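Local coordinates for odorant-binding protein 2a (Homo sapiens, PDB 4RUN), which binds and transports small hydrophobic volatile molecules, with higher affinity for aldehydes and large fatty acids, at residues T13-M19 / N112-P118; S35-V39 / E48-T52; R58-K62 / S150-E154; Q61-L65 / S76-G80. The protein carries 2 engineered substitutions. All coordinates share one frame; numbering follows the deposited sequence.

Contact 1 of 4, residues T13-M19 / N112-P118. Engineered in segment 112-118: Asn112 (natural residue Lys).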
loop_
_atom_site.group_PDB
_atom_site.type_symbol
_atom_site.label_atom_id
_atom_site.label_comp_id
_atom_site.label_asym_id
_atom_site.label_seq_id
_atom_site.Cartn_x
_atom_site.Cartn_y
_atom_site.Cartn_z
ATOM N N THR A 13 5.174 10.058 -7.616
ATOM C CA THR A 13 5.902 9.156 -6.729
ATOM C C THR A 13 5.282 9.146 -5.323
ATOM O O THR A 13 4.916 10.193 -4.793
ATOM C CB THR A 13 7.397 9.535 -6.650
ATOM O OG1 THR A 13 7.995 9.373 -7.935
ATOM C CG2 THR A 13 8.148 8.658 -5.645
ATOM N N TRP A 14 5.138 7.943 -4.761
ATOM C CA TRP A 14 4.753 7.746 -3.368
ATOM C C TRP A 14 5.743 6.814 -2.692
ATOM O O TRP A 14 6.384 5.993 -3.330
ATOM C CB TRP A 14 3.379 7.112 -3.251
ATOM C CG TRP A 14 2.252 7.944 -3.693
ATOM C CD1 TRP A 14 1.768 8.056 -4.956
ATOM C CD2 TRP A 14 1.415 8.745 -2.869
ATOM N NE1 TRP A 14 0.681 8.886 -4.976
ATOM C CE2 TRP A 14 0.442 9.327 -3.706
ATOM C CE3 TRP A 14 1.391 9.038 -1.506
ATOM C CZ2 TRP A 14 -0.544 10.188 -3.226
ATOM C CZ3 TRP A 14 0.411 9.895 -1.031
ATOM C CH2 TRP A 14 -0.542 10.456 -1.890
ATOM N N TYR A 15 5.844 6.949 -1.383
ATOM C CA TYR A 15 6.750 6.158 -0.601
ATOM C C TYR A 15 5.941 5.389 0.429
ATOM O O TYR A 15 5.105 5.974 1.127
ATOM C CB TYR A 15 7.763 7.057 0.100
ATOM C CG TYR A 15 8.708 7.748 -0.842
ATOM C CD1 TYR A 15 9.885 7.125 -1.247
ATOM C CD2 TYR A 15 8.426 9.020 -1.346
ATOM C CE1 TYR A 15 10.755 7.744 -2.127
ATOM C CE2 TYR A 15 9.294 9.655 -2.223
ATOM C CZ TYR A 15 10.457 9.009 -2.612
ATOM O OH TYR A 15 11.334 9.609 -3.492
ATOM N N VAL A 16 6.198 4.084 0.514
ATOM C CA VAL A 16 5.551 3.202 1.480
ATOM C C VAL A 16 6.376 3.174 2.758
ATOM O O VAL A 16 7.494 2.670 2.769
ATOM C CB VAL A 16 5.450 1.776 0.936
ATOM C CG1 VAL A 16 4.774 0.885 1.957
ATOM C CG2 VAL A 16 4.725 1.745 -0.414
ATOM N N LYS A 17 5.818 3.705 3.838
ATOM C CA LYS A 17 6.574 3.939 5.072
ATOM C C LYS A 17 6.285 2.901 6.139
ATOM O O LYS A 17 7.114 2.623 6.992
ATOM C CB LYS A 17 6.232 5.322 5.605
ATOM C CG LYS A 17 6.434 6.430 4.584
ATOM C CD LYS A 17 5.943 7.756 5.113
ATOM C CE LYS A 17 6.472 8.879 4.254
ATOM N NZ LYS A 17 5.974 10.216 4.668
ATOM N N ALA A 18 5.095 2.330 6.099
ATOM C CA ALA A 18 4.750 1.277 7.027
ATOM C C ALA A 18 3.713 0.421 6.379
ATOM O O ALA A 18 3.066 0.844 5.424
ATOM C CB ALA A 18 4.217 1.853 8.321
ATOM N N MET A 19 3.558 -0.783 6.911
ATOM C CA MET A 19 2.717 -1.797 6.317
ATOM C C MET A 19 2.059 -2.624 7.432
ATOM O O MET A 19 2.655 -2.810 8.491
ATOM C CB MET A 19 3.608 -2.618 5.416
ATOM C CG MET A 19 2.914 -3.635 4.553
ATOM S SD MET A 19 3.888 -3.956 3.055
ATOM C CE MET A 19 2.731 -5.125 2.318
ATOM N N ASN A 112 -1.282 0.225 4.077
ATOM C CA ASN A 112 0.027 0.799 3.848
ATOM C C ASN A 112 0.005 2.285 4.114
ATOM O O ASN A 112 -0.880 2.999 3.643
ATOM C CB ASN A 112 0.481 0.521 2.421
ATOM C CG ASN A 112 0.477 -0.955 2.095
ATOM O OD1 ASN A 112 1.316 -1.702 2.576
ATOM N ND2 ASN A 112 -0.489 -1.387 1.309
ATOM N N LEU A 113 0.968 2.737 4.903
ATOM C CA LEU A 113 1.165 4.143 5.144
ATOM C C LEU A 113 1.975 4.677 3.989
ATOM O O LEU A 113 3.094 4.221 3.748
ATOM C CB LEU A 113 1.912 4.353 6.458
ATOM C CG LEU A 113 2.175 5.806 6.839
ATOM C CD1 LEU A 113 0.866 6.539 7.048
ATOM C CD2 LEU A 113 3.024 5.875 8.089
ATOM N N VAL A 114 1.432 5.665 3.296
ATOM C CA VAL A 114 2.073 6.201 2.105
ATOM C C VAL A 114 2.142 7.728 2.124
ATOM O O VAL A 114 1.251 8.395 2.648
ATOM C CB VAL A 114 1.349 5.719 0.830
ATOM C CG1 VAL A 114 1.500 4.220 0.706
ATOM C CG2 VAL A 114 -0.139 6.079 0.852
ATOM N N GLY A 115 3.215 8.279 1.558
ATOM C CA GLY A 115 3.370 9.721 1.487
ATOM C C GLY A 115 4.265 10.172 0.362
ATOM O O GLY A 115 4.990 9.386 -0.237
ATOM N N ARG A 116 4.197 11.455 0.066
ATOM C CA ARG A 116 5.010 12.030 -0.986
ATOM C C ARG A 116 6.450 12.150 -0.538
ATOM O O ARG A 116 7.394 11.976 -1.317
ATOM C CB ARG A 116 4.470 13.405 -1.323
ATOM C CG ARG A 116 3.077 13.351 -1.906
ATOM C CD ARG A 116 3.134 12.795 -3.301
ATOM N NE ARG A 116 1.892 13.025 -4.016
ATOM C CZ ARG A 116 1.670 12.595 -5.250
ATOM N NH1 ARG A 116 0.508 12.844 -5.833
ATOM N NH2 ARG A 116 2.613 11.911 -5.894
ATOM N N ASN A 117 6.599 12.455 0.738
ATOM C CA ASN A 117 7.880 12.690 1.327
ATOM C C ASN A 117 8.340 11.360 1.850
ATOM O O ASN A 117 7.563 10.677 2.491
ATOM C CB ASN A 117 7.718 13.679 2.480
ATOM C CG ASN A 117 8.965 14.469 2.735
ATOM O OD1 ASN A 117 9.450 15.168 1.849
ATOM N ND2 ASN A 117 9.510 14.347 3.937
ATOM N N PRO A 118 9.600 10.985 1.590
ATOM C CA PRO A 118 10.081 9.658 1.990
ATOM C C PRO A 118 10.361 9.542 3.482
ATOM O O PRO A 118 10.462 8.423 4.006
ATOM C CB PRO A 118 11.386 9.516 1.210
ATOM C CG PRO A 118 11.885 10.923 1.079
ATOM C CD PRO A 118 10.673 11.807 0.999
#
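Arg116 lays its guanidinium flat on the Trp14 indole. The centres are 4.2 Å apart and the planes are 18° apart. Arg116 CZ sits off-centre of the five-membered ring, a cation-pi contact, while CD stands over the six-membered ring. Bending at chi2 (-72°) folds the arginine back over the indole. Its polar end is well used: NH2 donates to Thr13 O at 3.1 Å from above the carbonyl plane, and NH1 donates to Thr11 O. Trp14 NE1 is satisfied by Ile10 O. This tryptophan belongs to the Gly-X-Trp signature of lipocalins, and its partnership with an arginine is a family hallmark.

Behind the stack the strands run antiparallel. Tyr15 and Gly115 exchange N-H...O bonds: Tyr15 N to Gly115 O is 2.8 Å, Gly115 N to Tyr15 O is 3.0 Å. A beta bulge follows. Lys17 N reaches Leu113 O at 2.8 Å, and Leu113 N reaches Ala18 O at 2.9 Å. The Lys17 side chain runs extended to NZ, which pairs with Asp94 and donates to Asn119 O. Past the end of the strand, Pro118 CB lies 3.6 Å from the centroid of the Tyr15 ring, over its face.

Both charged side chains thus end on carbonyl oxygens or a carboxylate. The arginine, gripped by two carbonyls, probably offers its charge to the indole in a fixed orientation.

Contact 2 of 4, residues S35-V39 / E48-T52; sequences SPVKV and EATFT
A beta hairpin of the lipocalin barrel holds this contact, pairing strand 33-41 with strand 47-55. Strand residues 37-39 and 48-52 run antiparallel, at 163°. The regular ladder has the hydrogen-bonded pair Lys38 with Thr50 and the non-hydrogen-bonded pair Val39 with Ala49. Lys38 N donates to Thr50 O at 3.0 Å, and Thr50 N returns a bond to Lys38 O at 2.9 Å. Lys38 O also takes the hydroxyl proton of Thr50, with OG1 at 3.2 Å. The two donors come from opposite faces of the carbonyl plane, so one oxygen is gripped twice by one residue. Thr50 OG1 can do this because it sits between its own backbone N and carbonyl carbon (chi1 50°).

At the other end Ser35 replaces part of the ladder with its side chain. Ser35 N donates to Thr52 O at 2.9 Å. Ser35 OG accepts from Thr52 N at 2.8 Å, in a nearly straight bond of 166°. A hydroxyl therefore does the work of a backbone carbonyl just before Pro36.

The apolar contacts come from Val37 and Val39. The two methyls of Val37 divide the work: CG1 meets Ala49 CB at 4.0 Å, and CG2 meets Phe51 CB at 4.0 Å. The Phe51 and Val37 side chains lie side by side and point the same way. Val39 CG2 touches Ala49 CB more loosely.

The hairpin is flanked by two further strands. Strand 12-21 joins strand 33-41 through Trp14 and Val37, and strand 58-66 joins strand 47-55 through Ile64 and Lys62.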
loop_
_atom_site.group_PDB
_atom_site.type_symbol
_atom_site.label_atom_id
_atom_site.label_comp_id
_atom_site.label_asym_id
_atom_site.label_seq_id
_atom_site.Cartn_x
_atom_site.Cartn_y
_atom_site.Cartn_z
ATOM N N SER A 35 10.476 -0.363 -3.192
ATOM C CA SER A 35 10.867 0.801 -3.977
ATOM C C SER A 35 9.829 1.901 -3.829
ATOM O O SER A 35 8.794 1.685 -3.204
ATOM C CB SER A 35 10.991 0.400 -5.444
ATOM O OG SER A 35 9.720 0.097 -6.005
ATOM N N PRO A 36 10.092 3.092 -4.405
ATOM C CA PRO A 36 9.018 4.076 -4.552
ATOM C C PRO A 36 7.935 3.569 -5.488
ATOM O O PRO A 36 8.215 2.762 -6.371
ATOM C CB PRO A 36 9.718 5.292 -5.177
ATOM C CG PRO A 36 11.157 5.124 -4.842
ATOM C CD PRO A 36 11.390 3.644 -4.833
ATOM N N VAL A 37 6.713 4.043 -5.284
ATOM C CA VAL A 37 5.596 3.677 -6.122
ATOM C C VAL A 37 5.329 4.795 -7.119
ATOM O O VAL A 37 5.067 5.931 -6.728
ATOM C CB VAL A 37 4.336 3.449 -5.273
ATOM C CG1 VAL A 37 3.189 2.950 -6.146
ATOM C CG2 VAL A 37 4.625 2.471 -4.135
ATOM N N LYS A 38 5.410 4.479 -8.408
ATOM C CA LYS A 38 5.104 5.453 -9.450
ATOM C C LYS A 38 3.703 5.214 -9.961
ATOM O O LYS A 38 3.408 4.153 -10.502
ATOM C CB LYS A 38 6.133 5.392 -10.581
ATOM C CG LYS A 38 7.528 5.770 -10.095
ATOM C CD LYS A 38 8.432 6.308 -11.196
ATOM C CE LYS A 38 9.725 6.869 -10.608
ATOM N NZ LYS A 38 10.558 7.563 -11.632
ATOM N N VAL A 39 2.840 6.206 -9.755
ATOM C CA VAL A 39 1.447 6.149 -10.164
ATOM C C VAL A 39 1.255 7.046 -11.389
ATOM O O VAL A 39 1.564 8.234 -11.341
ATOM C CB VAL A 39 0.528 6.604 -9.008
ATOM C CG1 VAL A 39 -0.941 6.507 -9.396
ATOM C CG2 VAL A 39 0.797 5.765 -7.766
ATOM N N GLU A 48 -2.375 3.452 -12.862
ATOM C CA GLU A 48 -1.455 2.355 -12.868
ATOM C C GLU A 48 -0.369 2.668 -11.878
ATOM O O GLU A 48 0.201 3.758 -11.906
ATOM C CB GLU A 48 -0.861 2.223 -14.246
ATOM C CG GLU A 48 0.120 1.089 -14.406
ATOM C CD GLU A 48 0.723 1.126 -15.777
ATOM O OE1 GLU A 48 1.498 2.059 -16.048
ATOM O OE2 GLU A 48 0.380 0.252 -16.592
ATOM N N ALA A 49 -0.107 1.710 -10.994
ATOM C CA ALA A 49 0.944 1.838 -10.005
ATOM C C ALA A 49 2.034 0.837 -10.343
ATOM O O ALA A 49 1.743 -0.319 -10.619
ATOM C CB ALA A 49 0.388 1.572 -8.615
ATOM N N THR A 50 3.286 1.284 -10.298
ATOM C CA THR A 50 4.441 0.422 -10.576
ATOM C C THR A 50 5.417 0.496 -9.412
ATOM O O THR A 50 5.706 1.580 -8.925
ATOM C CB THR A 50 5.164 0.800 -11.893
ATOM O OG1 THR A 50 5.442 2.206 -11.932
ATOM C CG2 THR A 50 4.313 0.433 -13.079
ATOM N N PHE A 51 5.889 -0.657 -8.947
ATOM C CA PHE A 51 6.854 -0.715 -7.850
ATOM C C PHE A 51 7.490 -2.098 -7.775
ATOM O O PHE A 51 7.060 -3.036 -8.446
ATOM C CB PHE A 51 6.193 -0.401 -6.509
ATOM C CG PHE A 51 5.078 -1.331 -6.159
ATOM C CD1 PHE A 51 3.790 -1.079 -6.601
ATOM C CD2 PHE A 51 5.309 -2.461 -5.386
ATOM C CE1 PHE A 51 2.752 -1.936 -6.285
ATOM C CE2 PHE A 51 4.274 -3.328 -5.063
ATOM C CZ PHE A 51 2.994 -3.065 -5.518
ATOM N N THR A 52 8.528 -2.204 -6.953
ATOM C CA THR A 52 9.194 -3.470 -6.704
ATOM C C THR A 52 9.373 -3.646 -5.212
ATOM O O THR A 52 9.346 -2.672 -4.459
ATOM C CB THR A 52 10.567 -3.529 -7.398
ATOM O OG1 THR A 52 11.461 -2.575 -6.816
ATOM C CG2 THR A 52 10.426 -3.236 -8.875
#

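Contact 3 of 4, residues R58-K62 / S150-E154; sequences RCIQK and SCVLE
Cys59 and Cys151 are joined by a disulfide, with SG to SG 2.0 Å and a chi3 of 72°. This is the covalent part of the contact. Cys59 sends SG away from its own backbone N (chi1 173°), out from strand 58-66. Cys151 holds SG between its backbone N and carbonyl carbon instead. The alpha carbons, Cys59 CA and Cys151 CA, are 5.6 Å apart.

Van der Waals contact is slight and comes from Val152. Its CG2 methyl meets the amide end of Gln61, at 3.5 Å from NE2 and 3.7 Å from OE1. The two side chains cross at a slant. The same CG2 is 4.5 Å from Cys59 SG.

No hydrogen bond links the two segments. The polar bonds are local or reach elsewhere. Ser150 OG accepts from Val152 N at 3.0 Å, an ST turn that bends the chain around Cys151. Cys151 N makes a weak bond to Thr52 OG1 of strand 47-55.

A disulfide between the C-terminal tail and this barrel strand is common in lipocalins. With so little packing and no hydrogen bond across, the tail is tied to strand 58-66 chiefly by one covalent link.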
loop_
_atom_site.group_PDB
_atom_site.type_symbol
_atom_site.label_atom_id
_atom_site.label_comp_id
_atom_site.label_asym_id
_atom_site.label_seq_id
_atom_site.Cartn_x
_atom_site.Cartn_y
_atom_site.Cartn_z
ATOM N N ARG A 58 14.016 -12.687 -3.068
ATOM C CA ARG A 58 13.366 -12.586 -4.372
ATOM C C ARG A 58 12.908 -11.157 -4.633
ATOM O O ARG A 58 12.147 -10.605 -3.844
ATOM C CB ARG A 58 12.142 -13.517 -4.425
ATOM C CG ARG A 58 12.330 -14.920 -3.824
ATOM C CD ARG A 58 13.026 -15.879 -4.769
ATOM N NE ARG A 58 12.321 -16.016 -6.029
ATOM C CZ ARG A 58 12.794 -16.689 -7.072
ATOM N NH1 ARG A 58 13.967 -17.295 -7.001
ATOM N NH2 ARG A 58 12.095 -16.758 -8.193
ATOM N N CYS A 59 13.366 -10.565 -5.734
ATOM C CA CYS A 59 12.868 -9.263 -6.184
ATOM C C CYS A 59 11.573 -9.436 -6.959
ATOM O O CYS A 59 11.546 -10.139 -7.967
ATOM C CB CYS A 59 13.867 -8.577 -7.098
ATOM S SG CYS A 59 13.203 -7.075 -7.837
ATOM N N ILE A 60 10.507 -8.782 -6.520
ATOM C CA ILE A 60 9.219 -8.937 -7.178
ATOM C C ILE A 60 8.733 -7.616 -7.768
ATOM O O ILE A 60 8.751 -6.576 -7.114
ATOM C CB ILE A 60 8.189 -9.567 -6.227
ATOM C CG1 ILE A 60 8.569 -11.023 -5.960
ATOM C CG2 ILE A 60 6.791 -9.528 -6.831
ATOM C CD1 ILE A 60 8.084 -11.552 -4.642
ATOM N N GLN A 61 8.321 -7.686 -9.029
ATOM C CA GLN A 61 7.909 -6.539 -9.801
ATOM C C GLN A 61 6.405 -6.530 -9.913
ATOM O O GLN A 61 5.808 -7.571 -10.174
ATOM C CB GLN A 61 8.499 -6.707 -11.194
ATOM C CG GLN A 61 8.469 -5.468 -12.057
ATOM C CD GLN A 61 9.790 -5.245 -12.761
ATOM O OE1 GLN A 61 10.403 -6.184 -13.269
ATOM N NE2 GLN A 61 10.244 -3.996 -12.781
ATOM N N LYS A 62 5.802 -5.358 -9.728
ATOM C CA LYS A 62 4.357 -5.204 -9.786
ATOM C C LYS A 62 4.013 -4.029 -10.679
ATOM O O LYS A 62 4.764 -3.063 -10.779
ATOM C CB LYS A 62 3.781 -4.972 -8.392
ATOM C CG LYS A 62 3.800 -6.193 -7.489
ATOM C CD LYS A 62 2.713 -7.193 -7.860
ATOM C CE LYS A 62 2.999 -8.566 -7.271
ATOM N NZ LYS A 62 2.011 -9.594 -7.702
ATOM N N SER A 150 14.744 0.398 -7.034
ATOM C CA SER A 150 14.271 -0.850 -7.618
ATOM C C SER A 150 15.239 -1.984 -7.301
ATOM O O SER A 150 16.452 -1.779 -7.236
ATOM C CB SER A 150 14.117 -0.706 -9.136
ATOM O OG SER A 150 13.785 -1.946 -9.739
ATOM N N CYS A 151 14.702 -3.182 -7.106
ATOM C CA CYS A 151 15.550 -4.367 -6.955
ATOM C C CYS A 151 15.817 -5.045 -8.288
ATOM O O CYS A 151 16.262 -6.183 -8.317
ATOM C CB CYS A 151 14.936 -5.381 -5.990
ATOM S SG CYS A 151 13.213 -5.782 -6.265
ATOM N N VAL A 152 15.574 -4.345 -9.386
ATOM C CA VAL A 152 15.816 -4.931 -10.694
ATOM C C VAL A 152 17.315 -4.803 -10.924
ATOM O O VAL A 152 17.918 -5.669 -11.540
ATOM C CB VAL A 152 14.933 -4.316 -11.813
ATOM C CG1 VAL A 152 15.500 -4.608 -13.202
ATOM C CG2 VAL A 152 13.502 -4.849 -11.704
ATOM N N LEU A 153 17.930 -3.768 -10.358
ATOM C CA LEU A 153 19.386 -3.655 -10.395
ATOM C C LEU A 153 20.044 -4.864 -9.689
ATOM O O LEU A 153 20.827 -5.591 -10.319
ATOM C CB LEU A 153 19.848 -2.311 -9.820
ATOM C CG LEU A 153 19.665 -1.132 -10.797
ATOM C CD1 LEU A 153 18.195 -0.746 -10.969
ATOM C CD2 LEU A 153 20.497 0.074 -10.365
ATOM N N GLU A 154 19.708 -5.086 -8.412
ATOM C CA GLU A 154 20.053 -6.340 -7.704
ATOM C C GLU A 154 19.174 -6.565 -6.474
ATOM O O GLU A 154 19.409 -5.988 -5.413
ATOM C CB GLU A 154 21.542 -6.386 -7.313
ATOM C CG GLU A 154 22.412 -7.241 -8.240
ATOM C CD GLU A 154 23.885 -7.218 -7.863
ATOM O OE1 GLU A 154 24.217 -7.626 -6.731
ATOM O OE2 GLU A 154 24.711 -6.799 -8.704
#

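Contact 4 of 4, residues Q61-L65 / S76-G80; sequences QKKIL and SAYGG. With FLC (citrate anion), chain C.
A citrate site lies beside the place where strand 58-66 and strand 74-77 of the lipocalin barrel come together without pairing in these segments. No hydrogen bond joins the two segments directly, and their touching parts run 121° apart. Side chains make most of the contact, and Leu65 O adds a backbone part. Ile64 has a branch for each partner. Its CG2 methyl meets Ala77 CB at 3.7 Å. Its CG1 comes against the phenol end of Tyr78, 3.3 Å from OH, and the two side chains cross. Ala77 CB also rests 3.3 Å from Leu65 O, and Ala77 CA adds a CA-H...O contact to that same oxygen.

Beyond Ala77 the chain turns, with a weak bond from Gly80 N back to Ala77 O. Tyr78 has positive phi (53°), and from there its ring extends back toward Ile64 and the citrate. Arg81 makes a cation-pi contact with this ring.

The citrate probably came from the crystallisation liquor. Tyr78 OH donates to its OA1 at 3.3 Å, and Lys62 NZ donates to its OG2 at 3.2 Å. The lysine reaches this carboxylate by bending at chi2 (-76°), which also brings CE to 3.2 Å from OA2. Lys82 NZ and Arg55 NH2 bind the same anion.

Three basic side chains and one phenol hydroxyl thus gather round a polyanion. The charge of the three basic groups would probably favour ionised carboxylates. Between the two segments Ile64 packs on Ala77 and on the phenol of Tyr78, and the citrate links Lys62 to Tyr78 through two of its carboxylates.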
loop_
_atom_site.group_PDB
_atom_site.type_symbol
_atom_site.label_atom_id
_atom_site.label_comp_id
_atom_site.label_asym_id
_atom_site.label_seq_id
_atom_site.Cartn_x
_atom_site.Cartn_y
_atom_site.Cartn_z
ATOM N N GLN A 61 8.321 -7.686 -9.029
ATOM C CA GLN A 61 7.909 -6.539 -9.801
ATOM C C GLN A 61 6.405 -6.530 -9.913
ATOM O O GLN A 61 5.808 -7.571 -10.174
ATOM C CB GLN A 61 8.499 -6.707 -11.194
ATOM C CG GLN A 61 8.469 -5.468 -12.057
ATOM C CD GLN A 61 9.790 -5.245 -12.761
ATOM O OE1 GLN A 61 10.403 -6.184 -13.269
ATOM N NE2 GLN A 61 10.244 -3.996 -12.781
ATOM N N LYS A 62 5.802 -5.358 -9.728
ATOM C CA LYS A 62 4.357 -5.204 -9.786
ATOM C C LYS A 62 4.013 -4.029 -10.679
ATOM O O LYS A 62 4.764 -3.063 -10.779
ATOM C CB LYS A 62 3.781 -4.972 -8.392
ATOM C CG LYS A 62 3.800 -6.193 -7.489
ATOM C CD LYS A 62 2.713 -7.193 -7.860
ATOM C CE LYS A 62 2.999 -8.566 -7.271
ATOM N NZ LYS A 62 2.011 -9.594 -7.702
ATOM N N LYS A 63 2.870 -4.136 -11.336
ATOM C CA LYS A 63 2.375 -3.113 -12.243
ATOM C C LYS A 63 0.878 -3.308 -12.253
ATOM O O LYS A 63 0.374 -4.242 -12.872
ATOM C CB LYS A 63 2.964 -3.286 -13.641
ATOM C CG LYS A 63 2.497 -2.271 -14.680
ATOM C CD LYS A 63 3.358 -2.367 -15.929
ATOM C CE LYS A 63 2.895 -1.410 -17.011
ATOM N NZ LYS A 63 3.744 -1.471 -18.235
ATOM N N ILE A 64 0.173 -2.439 -11.543
ATOM C CA ILE A 64 -1.213 -2.691 -11.216
ATOM C C ILE A 64 -2.126 -1.675 -11.855
ATOM O O ILE A 64 -2.037 -0.492 -11.572
ATOM C CB ILE A 64 -1.437 -2.649 -9.703
ATOM C CG1 ILE A 64 -0.552 -3.692 -9.032
ATOM C CG2 ILE A 64 -2.913 -2.888 -9.378
ATOM C CD1 ILE A 64 -0.643 -3.690 -7.524
ATOM N N LEU A 65 -3.016 -2.169 -12.703
ATOM C CA LEU A 65 -4.093 -1.376 -13.235
ATOM C C LEU A 65 -5.127 -1.155 -12.134
ATOM O O LEU A 65 -5.669 -2.118 -11.584
ATOM C CB LEU A 65 -4.705 -2.106 -14.425
ATOM C CG LEU A 65 -5.903 -1.467 -15.122
ATOM C CD1 LEU A 65 -5.628 -0.016 -15.481
ATOM C CD2 LEU A 65 -6.285 -2.278 -16.350
ATOM N N SER A 76 -10.407 -0.257 -7.993
ATOM C CA SER A 76 -10.440 -1.709 -8.088
ATOM C C SER A 76 -9.323 -2.198 -8.998
ATOM O O SER A 76 -8.898 -1.487 -9.912
ATOM C CB SER A 76 -11.804 -2.180 -8.602
ATOM O OG SER A 76 -12.080 -1.657 -9.877
ATOM N N ALA A 77 -8.862 -3.420 -8.752
ATOM C CA ALA A 77 -7.777 -4.007 -9.533
ATOM C C ALA A 77 -8.016 -5.485 -9.737
ATOM O O ALA A 77 -8.772 -6.103 -8.986
ATOM C CB ALA A 77 -6.449 -3.784 -8.841
ATOM N N TYR A 78 -7.363 -6.036 -10.763
ATOM C CA TYR A 78 -7.492 -7.436 -11.128
ATOM C C TYR A 78 -8.965 -7.815 -11.307
ATOM O O TYR A 78 -9.456 -8.747 -10.672
ATOM C CB TYR A 78 -6.829 -8.331 -10.074
ATOM C CG TYR A 78 -5.432 -7.905 -9.637
ATOM C CD1 TYR A 78 -4.330 -8.086 -10.461
ATOM C CD2 TYR A 78 -5.214 -7.361 -8.376
ATOM C CE1 TYR A 78 -3.053 -7.716 -10.048
ATOM C CE2 TYR A 78 -3.944 -6.994 -7.954
ATOM C CZ TYR A 78 -2.867 -7.170 -8.792
ATOM O OH TYR A 78 -1.606 -6.800 -8.366
ATOM N N GLY A 79 -9.664 -7.073 -12.161
ATOM C CA GLY A 79 -11.061 -7.347 -12.478
ATOM C C GLY A 79 -12.041 -7.166 -11.332
ATOM O O GLY A 79 -13.146 -7.699 -11.383
ATOM N N GLY A 80 -11.659 -6.417 -10.299
ATOM C CA GLY A 80 -12.502 -6.258 -9.108
ATOM C C GLY A 80 -12.275 -7.312 -8.035
ATOM O O GLY A 80 -13.013 -7.380 -7.054
HETATM C CAC FLC C . -0.220 -7.475 -4.613
HETATM C CA FLC C . -0.171 -7.977 -3.175
HETATM C CB FLC C . 0.131 -9.472 -3.040
HETATM C CBC FLC C . -0.016 -9.880 -1.581
HETATM C CG FLC C . -0.868 -10.330 -3.822
HETATM C CGC FLC C . -0.475 -10.809 -5.216
HETATM O OA1 FLC C . -1.310 -7.096 -5.110
HETATM O OA2 FLC C . 0.846 -7.441 -5.263
HETATM O OB1 FLC C . -1.168 -9.957 -1.079
HETATM O OB2 FLC C . 1.009 -10.154 -0.913
HETATM O OG1 FLC C . 0.075 -11.938 -5.341
HETATM O OG2 FLC C . -0.777 -10.079 -6.195
HETATM O OHB FLC C . 1.472 -9.756 -3.471
#

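In the fold
All four contacts reach one curled lipocalin sheet. Contact 1 and contact 2 have centres about 11 Å apart and meet where strand 12-21 lies beside strand 33-41. Contact 2 leads on to contacts 3 and 4, each centred about 12 Å from it, through the pairing of strands 47-55 and 58-66. Contacts 3 and 4 use successive parts of strand 58-66, share Gln61 and Lys62, and are centred about 18 Å apart. Contacts 1 and 4 are on opposite sides of the chain's centre, about 19 Å between centres. The citrate at contact 4 is also about 5 Å from the Phe51 side chain of contact 2; it may mark a pocket but is no evidence of where odorants bind.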